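Local coordinates for protein ribulose-bisphosphate carboxylase (Alicyclobacillus acidocaldarius subsp. acidocaldarius, PDB 4NAS) that belongs to the RuBisCO large-chain family, pairing an N-terminal domain with a TIM-barrel catalytic domain in a two-chain assembly that binds calcium ions, at residues Glu31-Ala34 against Val35-Ile39; Ala92-Leu95 against Val96-Gly100; Leu137-Tyr140 against Asn141-Leu144; Ala153-Leu157 against Asp158-Glu162; Leu358-Gly361 against Gly362-Gly366. All blocks are in the same frame, centred on the assembly; numbering follows the deposited sequence.

Contact 1: Glu31-Ala34 against Val35-Ile39; sequences EGIA and VGLTI
Ile33 lays its CG2 methyl against CD1 of Leu37, 3.7 Å away, one helical turn further on. The two side chains run side by side and point the same way. In Ile33 the CG2 branch stands anti to the backbone N, which leaves CG1 beside that N (chi1 -64°) and turns CG2 toward the next turn. Both residues also pack on Tyr82 of strand 73-83, so this flank of helix 26-36 faces the sheet of the N-terminal domain.

The backbone bonds are regular up to the helix end. Val35 N donates to Glu31 O at 3.1 Å. Gly36 N donates to Gly32 O at 2.7 Å, and Leu37 N to Ile33 O at 3.0 Å. Leu37 is the first residue to leave helical backbone angles.

The next carbonyl is served differently. Thr38 OG1 donates to Ala34 O at 2.7 Å, lying in the carbonyl plane. Its chi1 of 57° sets OG1 between the backbone N and the carbonyl carbon, facing back along the helix. The Thr38 CG2 methyl also rests near Ala34 O, at 3.4 Å. Thr38 OG1 has a second bond, from Gly58 N.

Thr38 N turns to Val35 O instead, and the hydroxyl takes the carbonyl of Ala34, where the i to i+4 series ends. The buried Thr38 hydroxyl gives one bond and accepts another, and so ties the helix end to the chain at Gly58.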
loop_
_atom_site.group_PDB
_atom_site.type_symbol
_atom_site.label_atom_id
_atom_site.label_comp_id
_atom_site.label_asym_id
_atom_site.label_seq_id
_atom_site.Cartn_x
_atom_site.Cartn_y
_atom_site.Cartn_z
ATOM N N GLU B 31 0.995 26.091 6.383
ATOM C CA GLU B 31 -0.339 26.524 6.812
ATOM C C GLU B 31 -1.445 25.884 5.957
ATOM O O GLU B 31 -2.489 25.472 6.467
ATOM C CB GLU B 31 -0.443 28.060 6.775
ATOM C CG GLU B 31 -1.623 28.639 7.550
ATOM C CD GLU B 31 -1.447 28.565 9.066
ATOM O OE1 GLU B 31 -2.459 28.717 9.786
ATOM O OE2 GLU B 31 -0.304 28.368 9.541
ATOM N N GLY B 32 -1.203 25.794 4.655
ATOM C CA GLY B 32 -2.138 25.157 3.747
ATOM C C GLY B 32 -2.347 23.690 4.059
ATOM O O GLY B 32 -3.476 23.202 4.039
ATOM N N ILE B 33 -1.257 22.981 4.333
ATOM C CA ILE B 33 -1.338 21.590 4.781
ATOM C C ILE B 33 -2.169 21.453 6.060
ATOM O O ILE B 33 -3.097 20.642 6.114
ATOM C CB ILE B 33 0.067 20.977 4.993
ATOM C CG1 ILE B 33 0.831 20.920 3.668
ATOM C CG2 ILE B 33 -0.027 19.574 5.623
ATOM C CD1 ILE B 33 2.312 20.644 3.846
ATOM N N ALA B 34 -1.847 22.259 7.075
ATOM C CA ALA B 34 -2.500 22.141 8.381
ATOM C C ALA B 34 -4.013 22.383 8.324
ATOM O O ALA B 34 -4.782 21.732 9.026
ATOM C CB ALA B 34 -1.849 23.078 9.386
ATOM N N VAL B 35 -4.425 23.324 7.481
ATOM C CA VAL B 35 -5.839 23.651 7.310
ATOM C C VAL B 35 -6.526 22.730 6.294
ATOM O O VAL B 35 -7.594 22.182 6.563
ATOM C CB VAL B 35 -6.007 25.138 6.922
ATOM C CG1 VAL B 35 -7.451 25.465 6.481
ATOM C CG2 VAL B 35 -5.563 26.029 8.082
ATOM N N GLY B 36 -5.896 22.544 5.138
ATOM C CA GLY B 36 -6.487 21.773 4.055
ATOM C C GLY B 36 -6.690 20.289 4.330
ATOM O O GLY B 36 -7.599 19.675 3.779
ATOM N N LEU B 37 -5.825 19.699 5.142
ATOM C CA LEU B 37 -5.922 18.271 5.458
ATOM C C LEU B 37 -6.668 17.999 6.763
ATOM O O LEU B 37 -6.656 16.881 7.266
ATOM C CB LEU B 37 -4.529 17.635 5.530
ATOM C CG LEU B 37 -3.734 17.726 4.233
ATOM C CD1 LEU B 37 -2.389 17.035 4.398
ATOM C CD2 LEU B 37 -4.530 17.135 3.070
ATOM N N THR B 38 -7.322 19.017 7.310
ATOM C CA THR B 38 -8.123 18.816 8.501
ATOM C C THR B 38 -9.563 19.305 8.306
ATOM O O THR B 38 -10.469 18.490 8.112
ATOM C CB THR B 38 -7.476 19.464 9.734
ATOM O OG1 THR B 38 -7.269 20.862 9.498
ATOM C CG2 THR B 38 -6.131 18.795 10.023
ATOM N N ILE B 39 -9.763 20.624 8.362
ATOM C CA ILE B 39 -11.075 21.216 8.135
ATOM C C ILE B 39 -11.329 21.547 6.672
ATOM O O ILE B 39 -12.447 21.934 6.298
ATOM C CB ILE B 39 -11.284 22.498 8.976
ATOM C CG1 ILE B 39 -10.202 23.540 8.664
ATOM C CG2 ILE B 39 -11.288 22.157 10.448
ATOM C CD1 ILE B 39 -10.630 25.000 8.992
#

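Contact 2: Ala92-Leu95 against Val96-Gly100; sequences ASLL and VTVFG
Helix 91-99 of the N-terminal domain carries this contact, which is buried throughout between the domain's sheet and the second subunit. Across it, Ser93 O is gripped twice by one residue. Thr97 N donates to Ser93 O at 3.1 Å in the usual i to i+4 manner. Thr97 OG1 donates to the same Ser93 O at 2.7 Å, and the two donors come from opposite faces of the carbonyl plane. The Thr97 hydroxyl reaches back because OG1 lies beside its own backbone N (chi1 -58°), with CG2 anti to that N.

Other backbone bonds flank this pair. Val96 N donates to Ala92 O at 3.0 Å, and Val98 N to Leu94 O at 3.0 Å. Phe99 N donates to Leu95 O at 2.9 Å.

Apolar contact between side chains is lighter. Leu94 CD1 meets Val98 CG1 at 4.1 Å, and the two side chains cross at a slant. The Val98 methyls lie nearer to the backbone: CG2 is 3.3 Å from Leu94 O. Beyond the helix, Val98 packs on Leu110, Leu113 and Tyr82, while Thr97 touches Phe182 of the second subunit. Ser93 OG turns to Thr90 O, just before the helix.

The Thr97 hydroxyl is therefore satisfied inside its own helix. A polar group on a buried face, next to an aromatic ring of the other subunit, spends its proton on a carbonyl that already has its helical bond.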
loop_
_atom_site.group_PDB
_atom_site.type_symbol
_atom_site.label_atom_id
_atom_site.label_comp_id
_atom_site.label_asym_id
_atom_site.label_seq_id
_atom_site.Cartn_x
_atom_site.Cartn_y
_atom_site.Cartn_z
ATOM N N ALA B 92 -6.382 3.346 7.336
ATOM C CA ALA B 92 -6.824 4.176 6.205
ATOM C C ALA B 92 -6.970 5.645 6.596
ATOM O O ALA B 92 -6.520 6.536 5.877
ATOM C CB ALA B 92 -8.127 3.663 5.622
ATOM N N SER B 93 -7.637 5.900 7.714
ATOM C CA SER B 93 -7.907 7.281 8.110
ATOM C C SER B 93 -6.584 7.963 8.428
ATOM O O SER B 93 -6.340 9.088 8.018
ATOM C CB SER B 93 -8.799 7.332 9.338
ATOM O OG SER B 93 -8.088 6.818 10.450
ATOM N N LEU B 94 -5.719 7.240 9.129
ATOM C CA LEU B 94 -4.425 7.750 9.510
ATOM C C LEU B 94 -3.572 8.107 8.283
ATOM O O LEU B 94 -3.084 9.234 8.152
ATOM C CB LEU B 94 -3.709 6.723 10.392
ATOM C CG LEU B 94 -2.276 7.122 10.742
ATOM C CD1 LEU B 94 -2.282 8.459 11.531
ATOM C CD2 LEU B 94 -1.539 6.012 11.511
ATOM N N LEU B 95 -3.398 7.142 7.382
ATOM C CA LEU B 95 -2.544 7.338 6.197
ATOM C C LEU B 95 -3.072 8.394 5.208
ATOM O O LEU B 95 -2.315 9.226 4.672
ATOM C CB LEU B 95 -2.295 5.974 5.501
ATOM C CG LEU B 95 -1.393 5.097 6.386
ATOM C CD1 LEU B 95 -1.042 3.718 5.770
ATOM C CD2 LEU B 95 -0.100 5.842 6.708
ATOM N N VAL B 96 -4.379 8.379 4.971
ATOM C CA VAL B 96 -4.971 9.318 4.001
ATOM C C VAL B 96 -4.868 10.750 4.520
ATOM O O VAL B 96 -4.711 11.710 3.751
ATOM C CB VAL B 96 -6.432 9.002 3.733
ATOM C CG1 VAL B 96 -7.142 10.205 3.033
ATOM C CG2 VAL B 96 -6.577 7.757 2.882
ATOM N N THR B 97 -4.951 10.881 5.833
ATOM C CA THR B 97 -4.825 12.194 6.472
ATOM C C THR B 97 -3.373 12.694 6.457
ATOM O O THR B 97 -3.108 13.816 6.031
ATOM C CB THR B 97 -5.374 12.151 7.901
ATOM O OG1 THR B 97 -6.750 11.733 7.865
ATOM C CG2 THR B 97 -5.228 13.523 8.601
ATOM N N VAL B 98 -2.423 11.867 6.897
ATOM C CA VAL B 98 -1.052 12.375 7.071
ATOM C C VAL B 98 -0.164 12.336 5.825
ATOM O O VAL B 98 0.834 13.061 5.757
ATOM C CB VAL B 98 -0.321 11.711 8.265
ATOM C CG1 VAL B 98 -1.149 11.817 9.550
ATOM C CG2 VAL B 98 0.022 10.259 7.958
ATOM N N PHE B 99 -0.506 11.485 4.857
ATOM C CA PHE B 99 0.331 11.293 3.670
ATOM C C PHE B 99 -0.534 10.725 2.544
ATOM O O PHE B 99 -0.162 9.754 1.879
ATOM C CB PHE B 99 1.530 10.381 3.976
ATOM C CG PHE B 99 2.790 10.735 3.196
ATOM C CD1 PHE B 99 3.271 12.033 3.178
ATOM C CD2 PHE B 99 3.474 9.766 2.476
ATOM C CE1 PHE B 99 4.419 12.354 2.471
ATOM C CE2 PHE B 99 4.623 10.078 1.758
ATOM C CZ PHE B 99 5.095 11.369 1.746
ATOM N N GLY B 100 -1.695 11.346 2.348
ATOM C CA GLY B 100 -2.660 10.889 1.353
ATOM C C GLY B 100 -2.411 11.650 0.068
ATOM O O GLY B 100 -1.592 11.248 -0.782
#

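Contact 3: Leu137-Tyr140 against Asn141-Leu144; sequences LGAY and NRPL
Arg142 NH2 forms a salt bridge with Asp173, while Ala139 CB lies over one face of the same guanidinium, 3.7 Å from Arg142 NH2. The other terminal nitrogen, Arg142 NH1, donates to Pro143 O at 3.1 Å, a bent bond with an N-H...O angle of 138°. With CG between the backbone N and the carbonyl carbon (chi1 63°) and the chain extended on to NE, the guanidinium comes to Ala139 CB. These bonds probably hold the flat group against rotation.

A second patch is apolar. Leu137 CD1 meets Leu144 CD2 at 3.7 Å. Ala139 CB is 4.3 Å from Leu144 CG, so this one methyl borders both the charged group and the leucine. Arg134 of the preceding helix gives hydrogen bonds to the carbonyls of Ala139 and Arg142, one in each segment.

The chain folds back here after Gly138, the first residue past helix 129-137, which has positive phi. This is a helix-to-strand connection of the catalytic domain, leading from helix 129-137 into strand 144-146 of the TIM barrel.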
loop_
_atom_site.group_PDB
_atom_site.type_symbol
_atom_site.label_atom_id
_atom_site.label_comp_id
_atom_site.label_asym_id
_atom_site.label_seq_id
_atom_site.Cartn_x
_atom_site.Cartn_y
_atom_site.Cartn_z
ATOM N N LEU B 137 5.517 -21.779 21.783
ATOM C CA LEU B 137 6.545 -22.671 21.243
ATOM C C LEU B 137 7.354 -23.370 22.337
ATOM O O LEU B 137 8.070 -24.328 22.071
ATOM C CB LEU B 137 7.496 -21.895 20.322
ATOM C CG LEU B 137 6.840 -21.184 19.147
ATOM C CD1 LEU B 137 7.873 -20.466 18.273
ATOM C CD2 LEU B 137 6.004 -22.165 18.341
ATOM N N GLY B 138 7.246 -22.880 23.564
ATOM C CA GLY B 138 8.036 -23.391 24.665
ATOM C C GLY B 138 9.520 -23.136 24.494
ATOM O O GLY B 138 10.343 -24.006 24.784
ATOM N N ALA B 139 9.872 -21.942 24.032
ATOM C CA ALA B 139 11.275 -21.606 23.819
ATOM C C ALA B 139 11.673 -20.375 24.639
ATOM O O ALA B 139 11.236 -19.249 24.363
ATOM C CB ALA B 139 11.544 -21.393 22.341
ATOM N N TYR B 140 12.504 -20.586 25.655
ATOM C CA TYR B 140 12.822 -19.500 26.572
ATOM C C TYR B 140 14.327 -19.238 26.681
ATOM O O TYR B 140 15.143 -20.125 26.399
ATOM C CB TYR B 140 12.250 -19.806 27.962
ATOM C CG TYR B 140 10.771 -20.161 28.022
ATOM C CD1 TYR B 140 10.329 -21.463 27.791
ATOM C CD2 TYR B 140 9.826 -19.206 28.370
ATOM C CE1 TYR B 140 8.984 -21.791 27.868
ATOM C CE2 TYR B 140 8.480 -19.521 28.446
ATOM C CZ TYR B 140 8.066 -20.812 28.206
ATOM O OH TYR B 140 6.725 -21.108 28.303
ATOM N N ASN B 141 14.688 -18.019 27.089
ATOM C CA ASN B 141 16.076 -17.692 27.442
ATOM C C ASN B 141 17.097 -17.938 26.347
ATOM O O ASN B 141 18.263 -18.241 26.620
ATOM C CB ASN B 141 16.497 -18.445 28.705
ATOM C CG ASN B 141 15.652 -18.083 29.892
ATOM O OD1 ASN B 141 15.474 -16.902 30.196
ATOM N ND2 ASN B 141 15.098 -19.089 30.561
ATOM N N ARG B 142 16.655 -17.819 25.104
ATOM C CA ARG B 142 17.552 -17.950 23.963
ATOM C C ARG B 142 16.864 -17.353 22.740
ATOM O O ARG B 142 15.636 -17.290 22.678
ATOM C CB ARG B 142 17.891 -19.420 23.708
ATOM C CG ARG B 142 16.682 -20.283 23.338
ATOM C CD ARG B 142 17.132 -21.662 22.877
ATOM N NE ARG B 142 16.028 -22.586 22.631
ATOM C CZ ARG B 142 15.356 -22.657 21.485
ATOM N NH1 ARG B 142 15.661 -21.830 20.490
ATOM N NH2 ARG B 142 14.374 -23.543 21.340
ATOM N N PRO B 143 17.650 -16.854 21.783
ATOM C CA PRO B 143 17.052 -16.553 20.479
ATOM C C PRO B 143 16.355 -17.782 19.900
ATOM O O PRO B 143 16.760 -18.928 20.149
ATOM C CB PRO B 143 18.261 -16.184 19.615
ATOM C CG PRO B 143 19.221 -15.575 20.598
ATOM C CD PRO B 143 18.997 -16.284 21.927
ATOM N N LEU B 144 15.299 -17.531 19.140
ATOM C CA LEU B 144 14.592 -18.583 18.438
ATOM C C LEU B 144 15.285 -18.825 17.109
ATOM O O LEU B 144 16.007 -17.956 16.621
ATOM C CB LEU B 144 13.154 -18.143 18.199
ATOM C CG LEU B 144 12.155 -18.413 19.325
ATOM C CD1 LEU B 144 12.383 -17.548 20.555
ATOM C CD2 LEU B 144 10.749 -18.223 18.776
#

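Contact 4: Ala153-Leu157 against Asp158-Glu162; sequences AGLTL and DELVE
Thr156 and Glu159 form the tight part of this contact, a capping box at the start of helix 157-168. Glu159 N donates to Thr156 OG1 at 2.9 Å, with an N-H...O angle of 165°. In return Thr156 N donates to Glu159 OE2 at 3.1 Å, meeting the carboxylate from above its plane. Thr156 has OG1 between its backbone N and carbonyl carbon (chi1 71°), which turns the hydroxyl over the first turn. The Glu159 chain is extended beyond CG and so reaches back past that hydroxyl to the Thr156 N-H. Glu159 OE2 has a further partner, Arg49 of the second subunit, in a salt bridge. That charge probably steadies a carboxylate already engaged in the cap. The first helical bonds follow at once: Leu160 N to Thr156 O at 2.8 Å, and Val161 N to Leu157 O at 2.9 Å.

Leu155 presses its CD2 methyl close to the carboxylate, 3.2 Å from Glu159 OE2, and the two side chains cross at about a right angle. Its apolar contact is with the helix: Leu155 CB lies 4.0 Å from Leu160 CD2.

Elsewhere the packing is looser. Leu157 CD1 and Val161 CG2 are 4.2 Å apart. Asp158 is the solvent side, and brings little beyond its CB.

Inward, Leu160 and Val161 pack on Tyr196 of helix 189-207, and Leu160 also meets Phe149 in the loop that follows strand 144-146. The cap thus stands where a barrel helix begins, between its neighbouring helix and the second subunit.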
loop_
_atom_site.group_PDB
_atom_site.type_symbol
_atom_site.label_atom_id
_atom_site.label_comp_id
_atom_site.label_asym_id
_atom_site.label_seq_id
_atom_site.Cartn_x
_atom_site.Cartn_y
_atom_site.Cartn_z
ATOM N N ALA B 153 6.789 -23.782 -4.932
ATOM C CA ALA B 153 6.043 -23.899 -6.183
ATOM C C ALA B 153 6.513 -25.071 -7.051
ATOM O O ALA B 153 7.703 -25.204 -7.345
ATOM C CB ALA B 153 6.138 -22.582 -6.976
ATOM N N GLY B 154 5.567 -25.908 -7.467
ATOM C CA GLY B 154 5.861 -27.028 -8.347
ATOM C C GLY B 154 6.041 -28.365 -7.638
ATOM O O GLY B 154 5.904 -29.421 -8.243
ATOM N N LEU B 155 6.343 -28.319 -6.350
ATOM C CA LEU B 155 6.592 -29.531 -5.576
ATOM C C LEU B 155 5.300 -30.185 -5.059
ATOM O O LEU B 155 4.334 -29.505 -4.707
ATOM C CB LEU B 155 7.539 -29.213 -4.409
ATOM C CG LEU B 155 8.923 -28.698 -4.811
ATOM C CD1 LEU B 155 9.799 -28.424 -3.587
ATOM C CD2 LEU B 155 9.585 -29.717 -5.735
ATOM N N THR B 156 5.294 -31.513 -5.013
ATOM C CA THR B 156 4.198 -32.273 -4.425
ATOM C C THR B 156 4.186 -32.140 -2.907
ATOM O O THR B 156 5.194 -31.804 -2.288
ATOM C CB THR B 156 4.333 -33.788 -4.739
ATOM O OG1 THR B 156 5.433 -34.336 -4.002
ATOM C CG2 THR B 156 4.561 -34.020 -6.221
ATOM N N LEU B 157 3.042 -32.440 -2.310
ATOM C CA LEU B 157 2.912 -32.473 -0.860
ATOM C C LEU B 157 3.948 -33.399 -0.204
ATOM O O LEU B 157 4.528 -33.062 0.836
ATOM C CB LEU B 157 1.495 -32.896 -0.486
ATOM C CG LEU B 157 1.132 -32.912 0.994
ATOM C CD1 LEU B 157 1.591 -31.634 1.671
ATOM C CD2 LEU B 157 -0.368 -33.083 1.140
ATOM N N ASP B 158 4.186 -34.552 -0.825
ATOM C CA ASP B 158 5.196 -35.490 -0.342
ATOM C C ASP B 158 6.606 -34.904 -0.377
ATOM O O ASP B 158 7.374 -35.050 0.582
ATOM C CB ASP B 158 5.166 -36.788 -1.149
ATOM C CG ASP B 158 4.181 -37.801 -0.593
ATOM O OD1 ASP B 158 3.046 -37.418 -0.233
ATOM O OD2 ASP B 158 4.551 -38.992 -0.521
ATOM N N GLU B 159 6.950 -34.259 -1.485
ATOM C CA GLU B 159 8.253 -33.620 -1.607
ATOM C C GLU B 159 8.385 -32.487 -0.597
ATOM O O GLU B 159 9.432 -32.312 0.027
ATOM C CB GLU B 159 8.456 -33.086 -3.025
ATOM C CG GLU B 159 8.576 -34.183 -4.037
ATOM C CD GLU B 159 8.495 -33.707 -5.466
ATOM O OE1 GLU B 159 8.764 -34.525 -6.378
ATOM O OE2 GLU B 159 8.156 -32.534 -5.690
ATOM N N LEU B 160 7.308 -31.725 -0.443
ATOM C CA LEU B 160 7.277 -30.633 0.515
ATOM C C LEU B 160 7.523 -31.155 1.933
ATOM O O LEU B 160 8.311 -30.590 2.696
ATOM C CB LEU B 160 5.932 -29.914 0.425
ATOM C CG LEU B 160 5.765 -29.002 -0.794
ATOM C CD1 LEU B 160 4.330 -28.479 -0.869
ATOM C CD2 LEU B 160 6.776 -27.856 -0.713
ATOM N N VAL B 161 6.865 -32.261 2.263
ATOM C CA VAL B 161 6.930 -32.828 3.606
ATOM C C VAL B 161 8.355 -33.212 3.969
ATOM O O VAL B 161 8.829 -32.930 5.083
ATOM C CB VAL B 161 5.972 -34.030 3.748
ATOM C CG1 VAL B 161 6.444 -35.002 4.841
ATOM C CG2 VAL B 161 4.547 -33.540 4.005
ATOM N N GLU B 162 9.041 -33.832 3.011
ATOM C CA GLU B 162 10.424 -34.244 3.201
ATOM C C GLU B 162 11.316 -33.039 3.437
ATOM O O GLU B 162 12.229 -33.084 4.273
ATOM C CB GLU B 162 10.923 -35.031 1.991
ATOM C CG GLU B 162 12.416 -35.260 1.995
#

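Contact 5: Leu358-Gly361 against Gly362-Gly366; sequences LNAG and GGIHG
Gly361 O accepts both hydrogen bonds that join Leu358-Gly361 to Gly362-Gly366. His365 N donates to Gly361 O at 3.0 Å in a nearly straight bond, with an N-H...O angle of 175°, and lies in the carbonyl plane. Ile364 N also comes within 3.0 Å of Gly361 O, but from above that plane, and its bond is bent to 138°. The straight bond is the i to i+4 bond of the short helix 362-365. The bent one belongs to the tighter i to i+3 turn at the same place. Gly361 holds the N-cap position, and Gly366 N then bonds to Gly362 O.

The apolar part is a single touch. Ala360 CB meets Ile364 CG1 at 3.6 Å, with Ile364 CD1 a little further off at 4.1 Å. In Ile364, CG1 sits beside the backbone N (chi1 -61°), which turns this branch back toward the incoming strand. Ala360 and Ile364 both pack on Phe378 of helix 371-386, which closes over the pair.

The aromatic part is slighter. His365 CD2 approaches Gly361 O to 3.5 Å, with the ring oblique to it. The far nitrogen, NE2, has weak hydrogen bonds to Ile148 O and to Gln167.

The chain passes from strand 357-359 into the helix through three successive glycines, Gly361 to Gly363. A formic acid, probably from the crystallisation liquor, lies near Gly362; it does not establish an anion site. The N-terminal end of the helix would still be expected to present a partial positive charge.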
loop_
_atom_site.group_PDB
_atom_site.type_symbol
_atom_site.label_atom_id
_atom_site.label_comp_id
_atom_site.label_asym_id
_atom_site.label_seq_id
_atom_site.Cartn_x
_atom_site.Cartn_y
_atom_site.Cartn_z
ATOM N N LEU B 358 16.465 -15.870 14.968
ATOM C CA LEU B 358 17.515 -16.084 13.986
ATOM C C LEU B 358 16.833 -16.523 12.694
ATOM O O LEU B 358 16.365 -17.652 12.560
ATOM C CB LEU B 358 18.584 -17.090 14.473
ATOM C CG LEU B 358 19.382 -16.625 15.699
ATOM C CD1 LEU B 358 20.070 -17.794 16.403
ATOM C CD2 LEU B 358 20.390 -15.534 15.336
ATOM N N ASN B 359 16.739 -15.573 11.769
ATOM C CA ASN B 359 15.991 -15.722 10.535
ATOM C C ASN B 359 16.937 -16.258 9.469
ATOM O O ASN B 359 17.515 -15.499 8.697
ATOM C CB ASN B 359 15.438 -14.341 10.143
ATOM C CG ASN B 359 14.472 -14.386 8.982
ATOM O OD1 ASN B 359 14.303 -15.415 8.347
ATOM N ND2 ASN B 359 13.848 -13.244 8.682
ATOM N N ALA B 360 17.122 -17.573 9.452
ATOM C CA ALA B 360 18.086 -18.167 8.541
ATOM C C ALA B 360 17.443 -18.680 7.247
ATOM O O ALA B 360 16.351 -19.237 7.261
ATOM C CB ALA B 360 18.828 -19.281 9.239
ATOM N N GLY B 361 18.136 -18.498 6.132
ATOM C CA GLY B 361 17.695 -19.057 4.865
ATOM C C GLY B 361 18.821 -19.835 4.214
ATOM O O GLY B 361 18.912 -21.059 4.360
ATOM N N GLY B 362 19.685 -19.118 3.496
ATOM C CA GLY B 362 20.904 -19.705 2.969
ATOM C C GLY B 362 21.775 -20.224 4.094
ATOM O O GLY B 362 22.581 -21.131 3.893
ATOM N N GLY B 363 21.612 -19.654 5.286
ATOM C CA GLY B 363 22.333 -20.124 6.457
ATOM C C GLY B 363 22.020 -21.570 6.800
ATOM O O GLY B 363 22.872 -22.314 7.303
ATOM N N ILE B 364 20.788 -21.979 6.532
ATOM C CA ILE B 364 20.391 -23.371 6.747
ATOM C C ILE B 364 20.684 -24.208 5.510
ATOM O O ILE B 364 21.377 -25.228 5.570
ATOM C CB ILE B 364 18.895 -23.482 7.056
ATOM C CG1 ILE B 364 18.579 -22.721 8.328
ATOM C CG2 ILE B 364 18.489 -24.935 7.219
ATOM C CD1 ILE B 364 19.141 -23.368 9.538
ATOM N N HIS B 365 20.176 -23.765 4.371
ATOM C CA HIS B 365 20.304 -24.577 3.160
ATOM C C HIS B 365 21.673 -24.530 2.492
ATOM O O HIS B 365 22.029 -25.452 1.754
ATOM C CB HIS B 365 19.187 -24.255 2.177
ATOM C CG HIS B 365 17.825 -24.519 2.739
ATOM N ND1 HIS B 365 17.285 -25.788 2.813
ATOM C CD2 HIS B 365 16.907 -23.684 3.284
ATOM C CE1 HIS B 365 16.085 -25.719 3.363
ATOM N NE2 HIS B 365 15.833 -24.455 3.658
ATOM N N GLY B 366 22.443 -23.479 2.760
ATOM C CA GLY B 366 23.776 -23.369 2.186
ATOM C C GLY B 366 24.823 -24.153 2.965
ATOM O O GLY B 366 25.980 -24.194 2.563
#

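Contacts 1 and 2 lie in the N-terminal domain, and contacts 3, 4 and 5 in the catalytic domain. Contact 2 is wholly buried, contact 4 lies at the surface, and the others are partly buried. Contacts 1 and 2 touch through Leu37 CD1 and Thr97 O; in each a threonine hydroxyl bonds a carbonyl four residues back. Contact 4 uses its threonine at the opposite end of a helix, as an acceptor. Contacts 3 and 5 meet through neighbouring parallel strands, where Leu144 O and Leu358 N probably bond. Contact 3 relies on an arginine, whereas contact 5 is mostly backbone. Contacts 1, 2 and 4 also reach the second subunit.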